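Side-chain contacts in ribosomal protein s2-related protein (Deinococcus radiodurans, PDB 2JH3), which binds a [4Fe-4S] cluster, has a chelatase-like fold and may insert iron into sirohydrochlorin: residues A125-A130 against G168-V173; A282-L287 against V297-Y302. One frame throughout, in Å; residues are numbered along the deposited sequence.

Contact 1: residues A125-A130 against G168-V173; sequences AIAAQA and GQFAGV
A127 on helix 122-133 and Q169 in the turn after helix 155-167 mark the closest backbone approach, with their CA atoms 8.5 Å apart, a gap bridged by side chains alone. F170 does most of the bridging. Its CG lies anti to its own carbonyl carbon and beside its backbone N (chi1 -62°), an orientation that extends the ring from the turn to the helix. A127 and A130, one helical turn apart, present their methyls to the far end of the ring. The A127 CB sits at the ring edge, near its plane, 4.2 Å from F170 CE1. The A130 CB approaches obliquely and more closely, 3.7 Å from F170 CZ. Alanine suits both positions, since a single methyl lets a wide aromatic side chain come close to the helix surface. Q169 has a nearly extended aliphatic chain and is only peripheral here: its OE1 is 4.3 Å from A127 CB, while its polar partner is R131 NH1, just past the helical segment. G168, whose phi is positive (77°), is a natural residue to end helix 155-167 and turn the chain toward strand 172-177.

The arrangement is characteristic of a helix-flanked parallel sheet, consistent with the chelatase-type fold. L164 of helix 155-167 also packs on A127, and V210 of strand 207-211 on A130. I126 reaches L145 and L147 of strand 144-149, so helix 122-133 rests on the sheet beside helix 155-167, with F170 packed against its flank at the entry to strand 172-177.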
loop_
_atom_site.group_PDB
_atom_site.type_symbol
_atom_site.label_atom_id
_atom_site.label_comp_id
_atom_site.label_asym_id
_atom_site.label_seq_id
_atom_site.Cartn_x
_atom_site.Cartn_y
_atom_site.Cartn_z
ATOM N N ALA A 125 -42.379 7.785 -0.532
ATOM C CA ALA A 125 -41.036 8.290 -0.228
ATOM C C ALA A 125 -40.646 9.445 -1.192
ATOM O O ALA A 125 -40.069 10.413 -0.788
ATOM C CB ALA A 125 -39.996 7.131 -0.273
ATOM N N ILE A 126 -40.966 9.284 -2.471
ATOM C CA ILE A 126 -40.750 10.324 -3.483
ATOM C C ILE A 126 -41.539 11.613 -3.143
ATOM O O ILE A 126 -40.934 12.669 -3.011
ATOM C CB ILE A 126 -41.216 9.835 -4.865
ATOM C CG1 ILE A 126 -40.272 8.754 -5.409
ATOM C CG2 ILE A 126 -41.377 11.068 -5.856
ATOM C CD1 ILE A 126 -40.849 7.948 -6.608
ATOM N N ALA A 127 -42.858 11.492 -2.954
ATOM C CA ALA A 127 -43.699 12.614 -2.435
ATOM C C ALA A 127 -43.156 13.259 -1.180
ATOM O O ALA A 127 -43.103 14.508 -1.043
ATOM C CB ALA A 127 -45.154 12.191 -2.273
ATOM N N ALA A 128 -42.660 12.463 -0.259
ATOM C CA ALA A 128 -42.192 13.069 0.976
ATOM C C ALA A 128 -40.961 13.907 0.763
ATOM O O ALA A 128 -40.851 15.016 1.297
ATOM C CB ALA A 128 -41.931 12.030 1.990
ATOM N N GLN A 129 -40.011 13.374 0.005
ATOM C CA GLN A 129 -38.808 14.109 -0.375
ATOM C C GLN A 129 -39.218 15.388 -1.148
ATOM O O GLN A 129 -38.637 16.451 -0.936
ATOM C CB GLN A 129 -37.909 13.187 -1.199
ATOM C CG GLN A 129 -36.613 13.723 -1.707
ATOM C CD GLN A 129 -35.766 14.370 -0.648
ATOM O OE1 GLN A 129 -34.760 13.835 -0.250
ATOM N NE2 GLN A 129 -36.158 15.561 -0.211
ATOM N N ALA A 130 -40.198 15.278 -2.032
ATOM C CA ALA A 130 -40.641 16.429 -2.825
ATOM C C ALA A 130 -41.129 17.538 -1.877
ATOM O O ALA A 130 -40.677 18.697 -1.956
ATOM C CB ALA A 130 -41.739 16.016 -3.780
ATOM N N GLY A 168 -52.501 13.055 -7.155
ATOM C CA GLY A 168 -52.842 14.441 -7.520
ATOM C C GLY A 168 -52.357 15.523 -6.596
ATOM O O GLY A 168 -52.691 16.687 -6.761
ATOM N N GLN A 169 -51.513 15.210 -5.646
ATOM C CA GLN A 169 -51.032 16.269 -4.768
ATOM C C GLN A 169 -50.240 17.366 -5.513
ATOM O O GLN A 169 -50.034 18.493 -4.980
ATOM C CB GLN A 169 -50.169 15.665 -3.663
ATOM C CG GLN A 169 -50.066 16.545 -2.410
ATOM C CD GLN A 169 -49.089 15.983 -1.343
ATOM O OE1 GLN A 169 -48.115 15.271 -1.661
ATOM N NE2 GLN A 169 -49.353 16.318 -0.066
ATOM N N PHE A 170 -49.761 17.032 -6.715
ATOM C CA PHE A 170 -48.863 17.919 -7.466
ATOM C C PHE A 170 -49.531 18.296 -8.756
ATOM O O PHE A 170 -50.408 17.584 -9.246
ATOM C CB PHE A 170 -47.471 17.252 -7.754
ATOM C CG PHE A 170 -46.697 16.900 -6.497
ATOM C CD1 PHE A 170 -46.797 15.636 -5.942
ATOM C CD2 PHE A 170 -45.895 17.841 -5.872
ATOM C CE1 PHE A 170 -46.149 15.339 -4.800
ATOM C CE2 PHE A 170 -45.235 17.540 -4.696
ATOM C CZ PHE A 170 -45.382 16.276 -4.157
ATOM N N ALA A 171 -49.025 19.373 -9.345
ATOM C CA ALA A 171 -49.519 19.911 -10.631
ATOM C C ALA A 171 -49.386 18.931 -11.751
ATOM O O ALA A 171 -50.243 18.847 -12.605
ATOM C CB ALA A 171 -48.779 21.235 -10.983
ATOM N N GLY A 172 -48.289 18.193 -11.790
ATOM C CA GLY A 172 -48.187 17.083 -12.714
ATOM C C GLY A 172 -46.948 16.255 -12.348
ATOM O O GLY A 172 -46.213 16.614 -11.427
ATOM N N VAL A 173 -46.740 15.171 -13.079
ATOM C CA VAL A 173 -45.565 14.288 -12.861
ATOM C C VAL A 173 -44.916 13.845 -14.158
ATOM O O VAL A 173 -45.546 13.235 -15.027
ATOM C CB VAL A 173 -45.908 13.041 -11.964
ATOM C CG1 VAL A 173 -44.614 12.317 -11.565
ATOM C CG2 VAL A 173 -46.660 13.488 -10.685
#

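Contact 2: residues A282-L287 against V297-Y302; sequences AALRHL and VLLTPY
L284 and L287 of helix 275-290 close on L299 of strand 297-302, in a helix-on-sheet layer of the stabilising domain, where the helix leads into a beta hairpin formed by strands 292-294 and 297-302. The nearest backbones are those of L287 and L299, whose CA atoms are 8.7 Å apart, so the branched leucine ends must fill the interval.

The closely packed part is a cluster of three methyls at ordinary van der Waals distance. L299 CD2 lies 4.3 Å from L284 CD2 and also 4.3 Å from L287 CD2, while those two helix methyls are 4.5 Å apart; the three make a nearly equilateral triangle, with the strand methyl set against the pair. L284 has its CG anti to the backbone N (chi1 178°), and this extended course carries a side chain that starts out alongside the strand over to it. L299 points at the helix and meets both leucines through its CD2 branch. Leucine fits all three places because it is apolar and long enough for its branch ends to meet midway between helix and strand. L294, packed on L284 and L287, and L364 of helix 361-371, packed on L284 and L299, extend this buried core.

The other sides are looser and polar. T300, itself partly exposed, points away from the helix, where a beta-branched residue with a hydroxyl suits a strand. On the outer surface of the helix, H286 ND1 accepts a hydrogen bond from R290 NH2. R285, long and charged, suits its exposed position and folds back along the helix until A282 CA lies 3.5 Å above the plane of the R285 guanidinium, offset toward its rim.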
loop_
_atom_site.group_PDB
_atom_site.type_symbol
_atom_site.label_atom_id
_atom_site.label_comp_id
_atom_site.label_asym_id
_atom_site.label_seq_id
_atom_site.Cartn_x
_atom_site.Cartn_y
_atom_site.Cartn_z
ATOM N N ALA A 282 -18.637 -17.533 19.964
ATOM C CA ALA A 282 -18.162 -18.023 21.285
ATOM C C ALA A 282 -16.633 -18.041 21.354
ATOM O O ALA A 282 -15.999 -17.700 22.416
ATOM C CB ALA A 282 -18.715 -19.391 21.588
ATOM N N ALA A 283 -15.999 -18.448 20.261
ATOM C CA ALA A 283 -14.539 -18.404 20.199
ATOM C C ALA A 283 -13.986 -16.970 20.321
ATOM O O ALA A 283 -12.978 -16.650 21.016
ATOM C CB ALA A 283 -14.072 -18.988 18.928
ATOM N N LEU A 284 -14.661 -16.068 19.658
ATOM C CA LEU A 284 -14.215 -14.663 19.674
ATOM C C LEU A 284 -14.346 -14.088 21.079
ATOM O O LEU A 284 -13.439 -13.453 21.524
ATOM C CB LEU A 284 -15.021 -13.830 18.667
ATOM C CG LEU A 284 -14.765 -12.297 18.519
ATOM C CD1 LEU A 284 -15.348 -11.436 19.601
ATOM C CD2 LEU A 284 -13.302 -11.980 18.455
ATOM N N ARG A 285 -15.508 -14.281 21.734
ATOM C CA ARG A 285 -15.703 -13.838 23.123
ATOM C C ARG A 285 -14.605 -14.345 24.078
ATOM O O ARG A 285 -14.073 -13.628 24.888
ATOM C CB ARG A 285 -17.065 -14.261 23.626
ATOM C CG ARG A 285 -18.146 -13.389 23.124
ATOM C CD ARG A 285 -19.472 -13.554 23.822
ATOM N NE ARG A 285 -19.961 -14.948 23.780
ATOM C CZ ARG A 285 -20.637 -15.514 22.778
ATOM N NH1 ARG A 285 -20.935 -14.853 21.663
ATOM N NH2 ARG A 285 -21.032 -16.772 22.896
ATOM N N HIS A 286 -14.209 -15.589 23.902
ATOM C CA HIS A 286 -13.120 -16.131 24.661
ATOM C C HIS A 286 -11.804 -15.395 24.452
ATOM O O HIS A 286 -11.083 -14.989 25.379
ATOM C CB HIS A 286 -12.983 -17.600 24.238
ATOM C CG HIS A 286 -12.107 -18.383 25.168
ATOM N ND1 HIS A 286 -10.754 -18.527 24.962
ATOM C CD2 HIS A 286 -12.383 -18.991 26.342
ATOM C CE1 HIS A 286 -10.240 -19.220 25.957
ATOM N NE2 HIS A 286 -11.212 -19.535 26.797
ATOM N N LEU A 287 -11.463 -15.228 23.195
ATOM C CA LEU A 287 -10.336 -14.402 22.844
ATOM C C LEU A 287 -10.398 -12.974 23.373
ATOM O O LEU A 287 -9.376 -12.426 23.827
ATOM C CB LEU A 287 -10.254 -14.304 21.316
ATOM C CG LEU A 287 -9.034 -13.591 20.796
ATOM C CD1 LEU A 287 -8.556 -14.261 19.570
ATOM C CD2 LEU A 287 -9.231 -12.040 20.484
ATOM N N VAL A 297 -5.803 -4.818 14.659
ATOM C CA VAL A 297 -6.582 -4.360 15.802
ATOM C C VAL A 297 -6.257 -5.064 17.100
ATOM O O VAL A 297 -6.074 -6.285 17.148
ATOM C CB VAL A 297 -8.114 -4.447 15.502
ATOM C CG1 VAL A 297 -9.005 -4.082 16.696
ATOM C CG2 VAL A 297 -8.392 -3.476 14.422
ATOM N N LEU A 298 -6.142 -4.246 18.147
ATOM C CA LEU A 298 -5.880 -4.655 19.511
ATOM C C LEU A 298 -7.225 -4.627 20.266
ATOM O O LEU A 298 -7.909 -3.607 20.269
ATOM C CB LEU A 298 -4.875 -3.716 20.202
ATOM C CG LEU A 298 -4.481 -4.098 21.642
ATOM C CD1 LEU A 298 -3.867 -5.388 21.716
ATOM C CD2 LEU A 298 -3.550 -3.072 22.225
ATOM N N LEU A 299 -7.628 -5.775 20.816
ATOM C CA LEU A 299 -8.902 -5.933 21.530
ATOM C C LEU A 299 -8.568 -6.180 23.031
ATOM O O LEU A 299 -7.863 -7.137 23.340
ATOM C CB LEU A 299 -9.658 -7.084 20.875
ATOM C CG LEU A 299 -11.058 -7.472 21.358
ATOM C CD1 LEU A 299 -12.019 -6.235 21.552
ATOM C CD2 LEU A 299 -11.668 -8.511 20.440
ATOM N N THR A 300 -9.020 -5.266 23.930
ATOM C CA THR A 300 -8.625 -5.207 25.342
ATOM C C THR A 300 -9.938 -5.237 26.176
ATOM O O THR A 300 -10.870 -4.507 25.863
ATOM C CB THR A 300 -7.911 -3.911 25.652
ATOM O OG1 THR A 300 -6.862 -3.714 24.700
ATOM C CG2 THR A 300 -7.244 -3.957 26.995
ATOM N N PRO A 301 -10.030 -6.085 27.208
ATOM C CA PRO A 301 -11.158 -5.918 28.157
ATOM C C PRO A 301 -10.991 -4.565 28.840
ATOM O O PRO A 301 -9.868 -4.220 29.246
ATOM C CB PRO A 301 -10.942 -7.042 29.219
ATOM C CG PRO A 301 -9.871 -7.846 28.739
ATOM C CD PRO A 301 -9.191 -7.251 27.530
ATOM N N TYR A 302 -12.094 -3.839 28.991
ATOM C CA TYR A 302 -12.106 -2.490 29.545
ATOM C C TYR A 302 -13.233 -2.531 30.608
ATOM O O TYR A 302 -14.364 -2.204 30.320
ATOM C CB TYR A 302 -12.444 -1.530 28.387
ATOM C CG TYR A 302 -12.437 -0.063 28.746
ATOM C CD1 TYR A 302 -11.259 0.570 29.050
ATOM C CD2 TYR A 302 -13.598 0.689 28.761
ATOM C CE1 TYR A 302 -11.254 1.921 29.409
ATOM C CE2 TYR A 302 -13.594 2.040 29.113
ATOM C CZ TYR A 302 -12.427 2.658 29.414
ATOM O OH TYR A 302 -12.370 3.994 29.795
#

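From the N terminus, the chain passes through the first mixed sheet before contact 1, which closes a loop of 37 residues holding strand 144-149 and helix 155-167. That closure ties helix 122-133 to the turn that leads into strand 172-177 of the parallel sheet. The chain then runs through strands 172-177, 193-194, 207-211 and 241-243 to reach helix 275-290. There contact 2 closes a much shorter loop of nine residues, the helix end and strand 292-294, joining a helix to the neighbouring mixed sheet. The contacts run in series, neither nesting nor crossing; the centres of contact 1 and contact 2 lie about 50 Å apart, on opposite sides of the chain's centre.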